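Local coordinates for protein CBIX (Paracoccus pantotrophus, PDB 4CCS) that probably inserts ferrous iron into sirohydrochlorin as the terminal chelatase of siroheme biosynthesis in denitrifying bacteria, at residues Q113-A118 / R174-P179; T120-A125 / P148-A153; A138-A143 / A153-I158; D166-L171 / A199-L204; A182-H187 / L206-L211. All coordinates share one frame; numbering follows the deposited sequence.

From the N terminus, the loop after helix 98-113 opens interaction 1, which closes only at strand 175-179. Interaction 2 is nested inside that span and pairs strand 121-126 with the start of strand 152-157; interaction 3, also nested there, lays helix 134-146 on that same strand. Interactions 2 and 3 cross along the chain and share Ala153. Interaction 4 starts before strand 175-179, crosses interaction 1 and closes at 199-204, beyond helix 192-199. Interaction 5 follows interaction 1 in series but crosses interaction 4, linking the start of helix 184-189 to the loop after strand 204-205. Interactions 1 to 3 engage the four-stranded parallel sheet; 4 and 5 join flanking loops and helix ends.

Interaction 1 (Q113-A118 / R174-P179); sequences QGWPLA and RAICLP
Trp115 lies with its indole against the side chain of Arg174, and this overlap is the dense part of the contact. Arg174 CG sits 3.5 Å from the centroid of the five-membered ring, only 4° off the ring normal, a CH-pi contact over the face. The opposite face is taken by Gln113 CB, so the indole is sandwiched between Gln113, two residues earlier, and the arginine. From CG the arginine chain runs extended across the pyrrole side of the indole, bringing NE to 3.4 Å from Trp115 CD1, with ring and guanidinium planes 31° apart. At its far end the six-membered ring meets the strand: Trp115 CZ3 lies 3.8 Å from Ile176 CG1, which comes in at the ring edge, and 3.5 Å from Ala175 O. An alanine in place of Trp115 is likely to leave the aliphatic part of Arg174 without its flat support and open a gap beside Ile176. The outer side is looser and faces solvent. There Pro116 CD touches Arg174 NH1 at 3.4 Å, and no hydrogen bond joins the two segments. Gly114, with positive phi, ends helix 98-113 in a Schellman motif and turns the chain into this loop, while strand 175-179 runs on between strands 121-126 and 204-205, its Ile176 packed on Leu122 and Thr120.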
# COMPACT_ATOMS: atom_id res chain seq x y z
N GLN A 113 13.52 19.56 -1.99
CA GLN A 113 12.92 20.85 -1.65
C GLN A 113 13.89 21.81 -0.96
O GLN A 113 13.59 23.01 -0.83
CB GLN A 113 11.68 20.65 -0.76
CG GLN A 113 10.50 19.96 -1.44
CD GLN A 113 10.06 20.65 -2.72
OE1 GLN A 113 10.16 20.07 -3.80
NE2 GLN A 113 9.61 21.90 -2.65
N GLY A 114 15.04 21.29 -0.48
CA GLY A 114 16.03 22.09 0.24
C GLY A 114 15.54 22.36 1.67
O GLY A 114 15.92 23.37 2.26
N TRP A 115 14.67 21.46 2.21
CA TRP A 115 14.15 21.58 3.57
C TRP A 115 14.85 20.57 4.48
O TRP A 115 14.98 19.40 4.08
CB TRP A 115 12.63 21.26 3.63
CG TRP A 115 11.71 22.06 2.75
CD1 TRP A 115 11.92 23.32 2.26
CD2 TRP A 115 10.39 21.68 2.34
NE1 TRP A 115 10.83 23.73 1.52
CE2 TRP A 115 9.87 22.74 1.57
CE3 TRP A 115 9.61 20.53 2.54
CZ2 TRP A 115 8.59 22.69 0.99
CZ3 TRP A 115 8.35 20.47 1.97
CH2 TRP A 115 7.85 21.53 1.19
N PRO A 116 15.27 20.98 5.71
CA PRO A 116 15.86 20.01 6.64
C PRO A 116 14.70 19.13 7.17
O PRO A 116 13.64 19.64 7.53
CB PRO A 116 16.48 20.88 7.74
CG PRO A 116 15.71 22.14 7.70
CD PRO A 116 15.30 22.34 6.27
N LEU A 117 14.90 17.80 7.16
CA LEU A 117 13.87 16.86 7.60
C LEU A 117 13.37 17.15 9.02
O LEU A 117 12.16 17.10 9.25
CB LEU A 117 14.34 15.41 7.42
CG LEU A 117 13.29 14.31 7.52
CD1 LEU A 117 12.10 14.58 6.58
CD2 LEU A 117 13.89 12.95 7.20
N ALA A 118 14.28 17.56 9.94
CA ALA A 118 13.93 17.88 11.32
C ALA A 118 12.99 19.08 11.44
O ALA A 118 12.25 19.17 12.41
CB ALA A 118 15.19 18.11 12.16
N ARG A 174 6.29 24.04 4.89
CA ARG A 174 7.28 22.96 4.94
C ARG A 174 6.63 21.75 5.56
O ARG A 174 6.73 21.50 6.77
CB ARG A 174 8.56 23.38 5.69
CG ARG A 174 9.46 24.27 4.86
CD ARG A 174 10.66 24.72 5.65
NE ARG A 174 11.56 25.53 4.83
CZ ARG A 174 12.85 25.72 5.08
NH1 ARG A 174 13.40 25.16 6.15
NH2 ARG A 174 13.59 26.45 4.27
N ALA A 175 5.88 21.05 4.72
CA ALA A 175 5.13 19.86 5.07
C ALA A 175 5.12 18.91 3.89
O ALA A 175 5.14 19.35 2.73
CB ALA A 175 3.70 20.23 5.46
N ILE A 176 5.13 17.61 4.17
CA ILE A 176 5.12 16.57 3.14
C ILE A 176 4.01 15.59 3.48
O ILE A 176 3.96 15.08 4.60
CB ILE A 176 6.49 15.82 3.03
CG1 ILE A 176 7.64 16.74 2.58
CG2 ILE A 176 6.39 14.60 2.11
CD1 ILE A 176 9.04 16.21 2.88
N CYS A 177 3.16 15.31 2.49
CA CYS A 177 2.12 14.31 2.59
C CYS A 177 2.49 13.07 1.75
O CYS A 177 2.71 13.16 0.53
CB CYS A 177 0.76 14.87 2.18
SG CYS A 177 -0.57 13.64 2.21
N LEU A 178 2.56 11.91 2.41
CA LEU A 178 2.81 10.62 1.76
C LEU A 178 1.51 9.80 1.75
O LEU A 178 1.00 9.46 2.84
CB LEU A 178 3.92 9.85 2.51
CG LEU A 178 4.22 8.44 1.97
CD1 LEU A 178 4.68 8.47 0.47
CD2 LEU A 178 5.25 7.75 2.85
N PRO A 179 0.96 9.47 0.56
CA PRO A 179 -0.26 8.64 0.48
C PRO A 179 0.12 7.19 0.72
O PRO A 179 0.88 6.59 -0.05
CB PRO A 179 -0.77 8.87 -0.95
CG PRO A 179 -0.15 10.16 -1.38
CD PRO A 179 1.22 10.14 -0.73

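Interaction 2 (T120-A125 / P148-A153)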
# COMPACT_ATOMS: atom_id res chain seq x y z
N THR A 120 10.59 19.75 9.07
CA THR A 120 9.47 19.46 8.16
C THR A 120 8.37 18.68 8.91
O THR A 120 8.67 17.75 9.65
CB THR A 120 9.97 18.72 6.90
OG1 THR A 120 11.01 19.49 6.28
CG2 THR A 120 8.87 18.48 5.85
N ARG A 121 7.11 19.06 8.67
CA ARG A 121 5.93 18.44 9.26
C ARG A 121 5.48 17.31 8.30
O ARG A 121 5.41 17.54 7.09
CB ARG A 121 4.84 19.52 9.43
CG ARG A 121 3.51 19.06 9.97
CD ARG A 121 3.57 18.65 11.44
NE ARG A 121 2.24 18.64 12.06
CZ ARG A 121 1.34 17.68 11.89
NH1 ARG A 121 1.60 16.65 11.09
NH2 ARG A 121 0.16 17.76 12.48
N LEU A 122 5.16 16.13 8.86
CA LEU A 122 4.75 14.98 8.05
C LEU A 122 3.30 14.59 8.21
O LEU A 122 2.78 14.58 9.32
CB LEU A 122 5.65 13.76 8.34
CG LEU A 122 7.15 14.00 8.16
CD1 LEU A 122 7.93 12.74 8.47
CD2 LEU A 122 7.47 14.51 6.74
N LEU A 123 2.64 14.26 7.08
CA LEU A 123 1.26 13.80 7.07
C LEU A 123 1.15 12.48 6.29
O LEU A 123 1.43 12.43 5.09
CB LEU A 123 0.31 14.86 6.50
CG LEU A 123 -1.18 14.51 6.46
CD1 LEU A 123 -1.79 14.42 7.88
CD2 LEU A 123 -1.93 15.52 5.62
N VAL A 124 0.74 11.43 6.99
CA VAL A 124 0.55 10.11 6.38
C VAL A 124 -0.95 10.06 6.04
O VAL A 124 -1.79 10.11 6.95
CB VAL A 124 0.98 8.97 7.34
CG1 VAL A 124 0.57 7.60 6.79
CG2 VAL A 124 2.48 9.02 7.62
N ALA A 125 -1.29 10.04 4.74
CA ALA A 125 -2.69 9.99 4.30
C ALA A 125 -3.05 8.57 3.90
O ALA A 125 -2.35 7.96 3.11
CB ALA A 125 -2.91 10.94 3.13
N PRO A 148 10.38 10.62 14.87
CA PRO A 148 11.69 10.95 15.47
C PRO A 148 12.67 11.63 14.51
O PRO A 148 13.61 12.28 14.97
CB PRO A 148 12.23 9.59 15.91
CG PRO A 148 11.03 8.80 16.19
CD PRO A 148 10.09 9.19 15.06
N TYR A 149 12.44 11.50 13.19
CA TYR A 149 13.31 12.09 12.17
C TYR A 149 12.86 13.45 11.66
O TYR A 149 13.61 14.12 10.96
CB TYR A 149 13.49 11.09 11.01
CG TYR A 149 13.93 9.72 11.46
CD1 TYR A 149 15.27 9.45 11.74
CD2 TYR A 149 13.00 8.70 11.65
CE1 TYR A 149 15.67 8.19 12.18
CE2 TYR A 149 13.39 7.44 12.10
CZ TYR A 149 14.73 7.18 12.34
OH TYR A 149 15.11 5.94 12.76
N ALA A 150 11.64 13.87 12.03
CA ALA A 150 11.05 15.11 11.55
C ALA A 150 10.55 16.03 12.65
O ALA A 150 10.79 15.75 13.83
CB ALA A 150 9.91 14.76 10.60
N ALA A 151 9.86 17.13 12.28
CA ALA A 151 9.29 18.08 13.25
C ALA A 151 8.14 17.43 14.01
O ALA A 151 8.05 17.57 15.24
CB ALA A 151 8.81 19.34 12.55
N ALA A 152 7.30 16.65 13.29
CA ALA A 152 6.15 15.91 13.82
C ALA A 152 5.56 15.05 12.70
O ALA A 152 5.86 15.29 11.53
CB ALA A 152 5.08 16.88 14.33
N ALA A 153 4.74 14.05 13.05
CA ALA A 153 4.08 13.21 12.05
C ALA A 153 2.70 12.83 12.54
O ALA A 153 2.54 12.36 13.66
CB ALA A 153 4.90 11.97 11.73
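Leu122 and Ala153 pair as neighbours in parallel strands, their CB atoms 3.9 Å apart on the same face of the sheet. Leu122 can be followed outward from there. Its CB also lies 3.5 Å from Ala152 O; its CG is 3.8 Å from both that oxygen and Ala150 CB; and CD1, at the tip, rests 3.5 Å from Ala150 CB. With CG anti to the carbonyl carbon (chi1 -55°), the side chain leans back over the residues leading into strand 152-157, and Leu146 of helix 134-146 packs on it as well. Two backbone bonds hold the strand starts together: Leu122 N to Ala152 O at 2.9 Å, and Ala151 N to Thr120 O at 3.0 Å, the latter donor standing above the carbonyl plane. Ala153 CA adds a CA-H...O contact to Leu122 O. On the other face Arg121 CD packs on Ala152 CB at 3.7 Å, and its guanidinium reaches on to hydrogen-bond Thr154 OG1. The pairing is that of a beta-alpha-beta crossover, in which helix 134-146 links two adjacent parallel strands of the four-stranded sheet, as in the alpha/beta domains of the chelatase clan.

Interaction 3 (A138-A143 / A153-I158)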
# COMPACT_ATOMS: atom_id res chain seq x y z
N ALA A 138 -2.18 0.69 11.92
CA ALA A 138 -1.01 0.50 11.05
C ALA A 138 -0.46 1.83 10.52
O ALA A 138 0.76 2.01 10.48
CB ALA A 138 -1.34 -0.45 9.91
N ALA A 139 -1.35 2.79 10.12
CA ALA A 139 -0.90 4.09 9.64
C ALA A 139 -0.30 4.91 10.77
O ALA A 139 0.70 5.60 10.55
CB ALA A 139 -2.05 4.85 8.97
N ARG A 140 -0.86 4.80 12.00
CA ARG A 140 -0.29 5.52 13.16
C ARG A 140 1.07 4.97 13.52
O ARG A 140 1.94 5.74 13.91
CB ARG A 140 -1.22 5.53 14.37
CG ARG A 140 -2.23 6.68 14.31
CD ARG A 140 -3.13 6.73 15.54
NE ARG A 140 -4.01 5.57 15.60
CZ ARG A 140 -5.22 5.51 15.06
NH1 ARG A 140 -5.72 6.56 14.40
NH2 ARG A 140 -5.94 4.40 15.14
N ARG A 141 1.26 3.63 13.36
CA ARG A 141 2.57 3.00 13.62
C ARG A 141 3.60 3.58 12.64
O ARG A 141 4.74 3.86 13.04
CB ARG A 141 2.49 1.47 13.43
CG ARG A 141 2.03 0.73 14.67
CD ARG A 141 2.31 -0.77 14.60
NE ARG A 141 1.57 -1.46 13.54
CZ ARG A 141 0.31 -1.88 13.64
NH1 ARG A 141 -0.39 -1.65 14.75
NH2 ARG A 141 -0.27 -2.51 12.64
N ILE A 142 3.20 3.77 11.35
CA ILE A 142 4.08 4.38 10.34
C ILE A 142 4.45 5.82 10.78
O ILE A 142 5.63 6.15 10.87
CB ILE A 142 3.49 4.33 8.89
CG1 ILE A 142 3.29 2.87 8.36
CG2 ILE A 142 4.33 5.19 7.90
CD1 ILE A 142 4.56 2.02 8.10
N ALA A 143 3.44 6.67 11.05
CA ALA A 143 3.68 8.07 11.47
C ALA A 143 4.57 8.13 12.72
O ALA A 143 5.52 8.91 12.74
CB ALA A 143 2.36 8.78 11.74
N ALA A 153 4.74 14.05 13.05
CA ALA A 153 4.08 13.21 12.05
C ALA A 153 2.70 12.83 12.54
O ALA A 153 2.54 12.36 13.66
CB ALA A 153 4.90 11.97 11.73
N THR A 154 1.68 13.07 11.71
CA THR A 154 0.30 12.73 12.03
C THR A 154 -0.33 12.02 10.85
O THR A 154 0.29 11.93 9.78
CB THR A 154 -0.50 13.98 12.41
OG1 THR A 154 -0.48 14.87 11.30
CG2 THR A 154 -0.02 14.65 13.71
N CYS A 155 -1.54 11.48 11.05
CA CYS A 155 -2.30 10.75 10.05
C CYS A 155 -3.58 11.50 9.71
O CYS A 155 -4.12 12.22 10.55
CB CYS A 155 -2.64 9.35 10.54
SG CYS A 155 -1.20 8.29 10.82
N GLY A 156 -4.11 11.22 8.51
CA GLY A 156 -5.39 11.71 8.03
C GLY A 156 -5.98 10.56 7.24
O GLY A 156 -5.26 9.90 6.49
N PHE A 157 -7.28 10.32 7.40
CA PHE A 157 -7.95 9.23 6.74
C PHE A 157 -9.13 9.66 5.86
O PHE A 157 -9.65 10.78 5.97
CB PHE A 157 -8.41 8.17 7.77
CG PHE A 157 -7.27 7.66 8.63
CD1 PHE A 157 -6.42 6.67 8.18
CD2 PHE A 157 -7.04 8.22 9.89
CE1 PHE A 157 -5.36 6.22 8.97
CE2 PHE A 157 -5.98 7.76 10.68
CZ PHE A 157 -5.14 6.77 10.21
N ILE A 158 -9.56 8.74 4.99
CA ILE A 158 -10.71 8.99 4.11
C ILE A 158 -11.99 8.44 4.79
O ILE A 158 -13.02 9.11 4.77
CB ILE A 158 -10.46 8.40 2.69
CG1 ILE A 158 -9.46 9.28 1.91
CG2 ILE A 158 -11.77 8.25 1.87
CD1 ILE A 158 -8.09 8.83 1.90
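Cys155 and Phe157 both carry their first side-chain atom anti to the carbonyl carbon (chi1 -64° and -55°), which points sulfur and ring from one face of strand 153-157 at helix 138-143. The sulfur enters among small residues: Cys155 SG is 3.7 Å from Ala143 CB and 3.3 Å from Ala139 O. That oxygen already accepts the helical bond from Ala143 N, so the sulfur approaches a carbonyl with a partner of its own. The methylene of Arg140, at CG, brushes the same sulfur. Two residues along the strand, Phe157 presents its edge to the helix, with CE1 3.6 Å from Ala139 CB near the ring plane. Arg140 bends at its third torsion and crosses the phenyl at about a right angle, its NH1 3.9 Å from Phe157 CE2; its NH2 makes a salt bridge with Glu137. At the other end Ala153 CB closes on Ala143 O at 3.3 Å. The axes of the short segments run nearly antiparallel, at 154°, and approach to 7.6 Å, a spacing the alanines permit. Helix 134-146 here lies back across strand 152-157 in the beta-alpha-beta unit that starts at strand 121-126. No hydrogen bond crosses the contact: it is held by apolar packing of methyl groups, sulfur and ring edge, with charge kept to its outer margin at Arg140.

Interaction 4 (D166-L171 / A199-L204); sequences DAARDL and AGFQGL
Arg169 lays its guanidinium over the backbone of Ala199, whose CA faces one side of the group, 3.9 Å from NH2. CG stands anti to the backbone N (chi1 -168°), and the bend at chi3 folds the chain back over the end of helix 192-199, where NH2 also hydrogen-bonds Gln198 O. In the guanidinium plane, NH1 makes a salt bridge, its hydrogen bond weak, to Asp166 OD1 of its own segment at 3.3 Å, helping hold the group over Ala199. Beside it the alanines fit more closely. Ala168 CB meets Ala199 CB at 3.6 Å, and Arg169 CA points its hydrogen at Ala199 O. Gly200, with positive phi, ends helix 192-199 in a Schellman motif, and the chain then turns toward strand 204-205; the contact thus joins the two loops leading into strands 175-179 and 204-205 of the parallel sheet. Phe201 drops toward that sheet and touches Ala175 and Cys177. Its ring offers an edge to segment 166-171: Phe201 CE1 is 3.9 Å from Leu171 CD1, and Phe201 CD1 lies near Ala168 O, while Gly203 N sits over one face. Polar links across the outer side pass through water. One water accepts from Asp170 N and lies 2.8 Å from Ala199 O. Another donates to Leu171 O at 2.7 Å and accepts from Gln202 NE2 at 3.0 Å, and a third takes the hydrogen of Gln202 N.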
# COMPACT_ATOMS: atom_id res chain seq x y z
N ASP A 166 -9.48 17.64 7.67
CA ASP A 166 -9.21 18.25 8.97
C ASP A 166 -7.72 18.15 9.35
O ASP A 166 -7.13 19.13 9.80
CB ASP A 166 -10.07 17.59 10.06
CG ASP A 166 -11.55 17.87 9.90
OD1 ASP A 166 -11.91 18.99 9.49
OD2 ASP A 166 -12.35 16.95 10.18
N ALA A 167 -7.13 16.95 9.18
CA ALA A 167 -5.74 16.63 9.53
C ALA A 167 -4.71 17.44 8.75
O ALA A 167 -3.65 17.77 9.30
CB ALA A 167 -5.49 15.14 9.35
N ALA A 168 -5.02 17.78 7.48
CA ALA A 168 -4.11 18.57 6.64
C ALA A 168 -4.30 20.08 6.81
O ALA A 168 -3.54 20.83 6.22
CB ALA A 168 -4.30 18.18 5.18
N ARG A 169 -5.30 20.51 7.58
CA ARG A 169 -5.58 21.94 7.77
C ARG A 169 -4.61 22.57 8.80
O ARG A 169 -4.14 21.88 9.70
CB ARG A 169 -7.07 22.15 8.17
CG ARG A 169 -7.54 23.62 8.11
CD ARG A 169 -9.03 23.76 8.31
NE ARG A 169 -9.77 23.49 7.07
CZ ARG A 169 -10.58 22.45 6.89
NH1 ARG A 169 -10.79 21.59 7.88
NH2 ARG A 169 -11.19 22.28 5.73
N ASP A 170 -4.27 23.86 8.61
CA ASP A 170 -3.39 24.65 9.49
C ASP A 170 -1.97 24.05 9.66
O ASP A 170 -1.36 24.19 10.73
CB ASP A 170 -4.07 24.92 10.85
CG ASP A 170 -5.41 25.61 10.71
OD1 ASP A 170 -5.48 26.62 9.98
OD2 ASP A 170 -6.39 25.11 11.29
N LEU A 171 -1.42 23.44 8.60
CA LEU A 171 -0.05 22.93 8.62
C LEU A 171 0.83 23.98 7.92
O LEU A 171 0.29 24.77 7.14
CB LEU A 171 0.08 21.56 7.92
CG LEU A 171 -0.67 20.38 8.56
CD1 LEU A 171 -0.43 19.09 7.78
CD2 LEU A 171 -0.25 20.16 10.00
N ALA A 199 -8.63 21.31 2.57
CA ALA A 199 -7.85 21.59 3.79
C ALA A 199 -6.99 22.84 3.67
O ALA A 199 -6.57 23.39 4.68
CB ALA A 199 -6.96 20.40 4.12
N GLY A 200 -6.67 23.26 2.43
CA GLY A 200 -5.79 24.39 2.17
C GLY A 200 -4.34 23.94 2.36
O GLY A 200 -3.49 24.74 2.76
N PHE A 201 -4.05 22.64 2.09
CA PHE A 201 -2.71 22.08 2.25
C PHE A 201 -1.72 22.78 1.30
O PHE A 201 -1.97 22.85 0.10
CB PHE A 201 -2.72 20.56 2.05
CG PHE A 201 -1.39 19.89 2.35
CD1 PHE A 201 -0.89 19.86 3.65
CD2 PHE A 201 -0.64 19.31 1.34
CE1 PHE A 201 0.34 19.25 3.93
CE2 PHE A 201 0.58 18.69 1.62
CZ PHE A 201 1.07 18.67 2.91
N GLN A 202 -0.64 23.32 1.85
CA GLN A 202 0.37 24.08 1.10
C GLN A 202 1.64 23.29 0.82
O GLN A 202 2.52 23.79 0.10
CB GLN A 202 0.79 25.34 1.89
CG GLN A 202 -0.35 26.25 2.33
CD GLN A 202 0.14 27.32 3.28
OE1 GLN A 202 0.92 28.20 2.90
NE2 GLN A 202 -0.28 27.27 4.55
N GLY A 203 1.79 22.11 1.43
CA GLY A 203 3.02 21.34 1.29
C GLY A 203 3.09 20.47 0.04
O GLY A 203 2.28 20.60 -0.89
N LEU A 204 4.09 19.59 0.02
CA LEU A 204 4.37 18.69 -1.07
C LEU A 204 3.57 17.41 -0.92
O LEU A 204 3.52 16.84 0.17
CB LEU A 204 5.88 18.37 -1.07
CG LEU A 204 6.40 17.43 -2.16
CD1 LEU A 204 6.26 18.07 -3.56
CD2 LEU A 204 7.88 17.11 -1.91
O HOH W 1 -4.81 25.13 5.89
O HOH W 2 0.14 23.04 4.53
O HOH W 3 -2.00 26.21 6.72

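Interaction 5 (A182-H187 / L206-L211)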
# COMPACT_ATOMS: atom_id res chain seq x y z
N ALA A 182 -1.35 1.09 -1.63
CA ALA A 182 -0.62 0.02 -2.31
C ALA A 182 -0.73 0.08 -3.83
O ALA A 182 0.17 -0.42 -4.51
CB ALA A 182 -1.10 -1.34 -1.80
N THR A 183 -1.83 0.64 -4.37
CA THR A 183 -2.03 0.73 -5.83
C THR A 183 -2.50 2.10 -6.24
O THR A 183 -3.15 2.79 -5.45
CB THR A 183 -3.04 -0.32 -6.36
OG1 THR A 183 -4.38 0.02 -5.97
CG2 THR A 183 -2.69 -1.76 -5.95
N GLN A 184 -2.21 2.47 -7.50
CA GLN A 184 -2.67 3.74 -8.06
C GLN A 184 -4.21 3.76 -8.16
O GLN A 184 -4.81 4.78 -7.83
CB GLN A 184 -2.01 4.04 -9.43
CG GLN A 184 -2.40 5.43 -10.02
CD GLN A 184 -1.78 6.59 -9.27
OE1 GLN A 184 -2.26 7.04 -8.23
NE2 GLN A 184 -0.68 7.13 -9.79
N ALA A 185 -4.85 2.62 -8.53
CA ALA A 185 -6.32 2.56 -8.67
C ALA A 185 -7.02 2.90 -7.34
O ALA A 185 -7.92 3.74 -7.33
CB ALA A 185 -6.77 1.20 -9.19
N GLU A 186 -6.53 2.33 -6.21
CA GLU A 186 -7.11 2.64 -4.90
C GLU A 186 -6.85 4.09 -4.50
O GLU A 186 -7.74 4.74 -3.95
CB GLU A 186 -6.62 1.68 -3.83
CG GLU A 186 -7.12 0.27 -4.07
CD GLU A 186 -6.36 -0.75 -3.25
OE1 GLU A 186 -5.16 -0.99 -3.52
OE2 GLU A 186 -6.97 -1.28 -2.30
N HIS A 187 -5.65 4.60 -4.80
CA HIS A 187 -5.27 5.98 -4.50
C HIS A 187 -6.19 6.98 -5.24
O HIS A 187 -6.77 7.86 -4.60
CB HIS A 187 -3.80 6.24 -4.89
CG HIS A 187 -3.37 7.67 -4.76
ND1 HIS A 187 -2.89 8.39 -5.84
CD2 HIS A 187 -3.37 8.48 -3.66
CE1 HIS A 187 -2.59 9.60 -5.37
NE2 HIS A 187 -2.87 9.70 -4.07
N LEU A 206 3.34 13.63 -2.25
CA LEU A 206 4.10 12.62 -2.97
C LEU A 206 3.21 11.62 -3.71
O LEU A 206 2.04 11.50 -3.37
CB LEU A 206 5.03 11.86 -1.98
CG LEU A 206 6.05 12.71 -1.18
CD1 LEU A 206 6.92 11.80 -0.30
CD2 LEU A 206 6.96 13.52 -2.13
N PRO A 207 3.78 10.85 -4.69
CA PRO A 207 3.04 9.76 -5.33
C PRO A 207 2.74 8.69 -4.23
O PRO A 207 3.46 8.67 -3.21
CB PRO A 207 4.04 9.21 -6.36
CG PRO A 207 4.91 10.35 -6.68
CD PRO A 207 5.04 11.13 -5.41
N PRO A 208 1.70 7.81 -4.42
CA PRO A 208 1.40 6.76 -3.43
C PRO A 208 2.60 5.82 -3.27
O PRO A 208 3.36 5.60 -4.23
CB PRO A 208 0.17 6.06 -4.01
CG PRO A 208 0.26 6.29 -5.47
CD PRO A 208 0.84 7.68 -5.61
N VAL A 209 2.83 5.35 -2.03
CA VAL A 209 3.98 4.50 -1.66
C VAL A 209 4.09 3.23 -2.54
O VAL A 209 5.21 2.84 -2.86
CB VAL A 209 4.00 4.19 -0.14
CG1 VAL A 209 2.85 3.27 0.30
CG2 VAL A 209 5.36 3.62 0.30
N GLY A 210 2.95 2.62 -2.97
CA GLY A 210 2.94 1.41 -3.80
C GLY A 210 3.67 1.56 -5.16
O GLY A 210 4.04 0.55 -5.76
N LEU A 211 3.88 2.80 -5.62
CA LEU A 211 4.56 3.07 -6.90
C LEU A 211 6.07 3.30 -6.76
O LEU A 211 6.74 3.51 -7.78
CB LEU A 211 3.93 4.25 -7.65
CG LEU A 211 2.44 4.15 -8.02
CD1 LEU A 211 1.98 5.42 -8.72
CD2 LEU A 211 2.15 2.92 -8.90
O HOH W 4 1.91 -1.26 -6.49
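His187 turns a face of its imidazole to Pro208, the two side chains crossing at about a right angle. Helix 184-189, which follows strand 175-179 in the parallel alpha/beta fold, here meets the loop after strand 204-205, and Thr183 caps its start by accepting from Glu186 N. Pro208 CD lies 4.1 Å from the centroid of the His187 ring, 25° off the normal, a CH-pi contact offset toward the rim. What sets the imidazole's rotation is a bond in its own plane: ND1 donates to Gln184 OE1 at 2.8 Å, nearly straight down the amide's C=O. Gln184, bent at chi2 (71°), brings that oxygen beside Pro208 CG at 3.8 Å and crosses Leu211 at about a right angle, with NE2 3.3 Å from Leu211 CD1. Phe181 meets the imidazole edge-to-face. A leucine replacing His187 would probably leave the Gln184 oxygen without its donor and the amide freer to turn. Gly210 packs tightly against Ala182, where a CB would strike the carbonyl oxygen; its CA makes a CA-H...O contact with Ala182 O at 3.4 Å. A single water bridges the same pair, donating to Ala182 O at 2.8 Å and to Gly210 O at 2.9 Å.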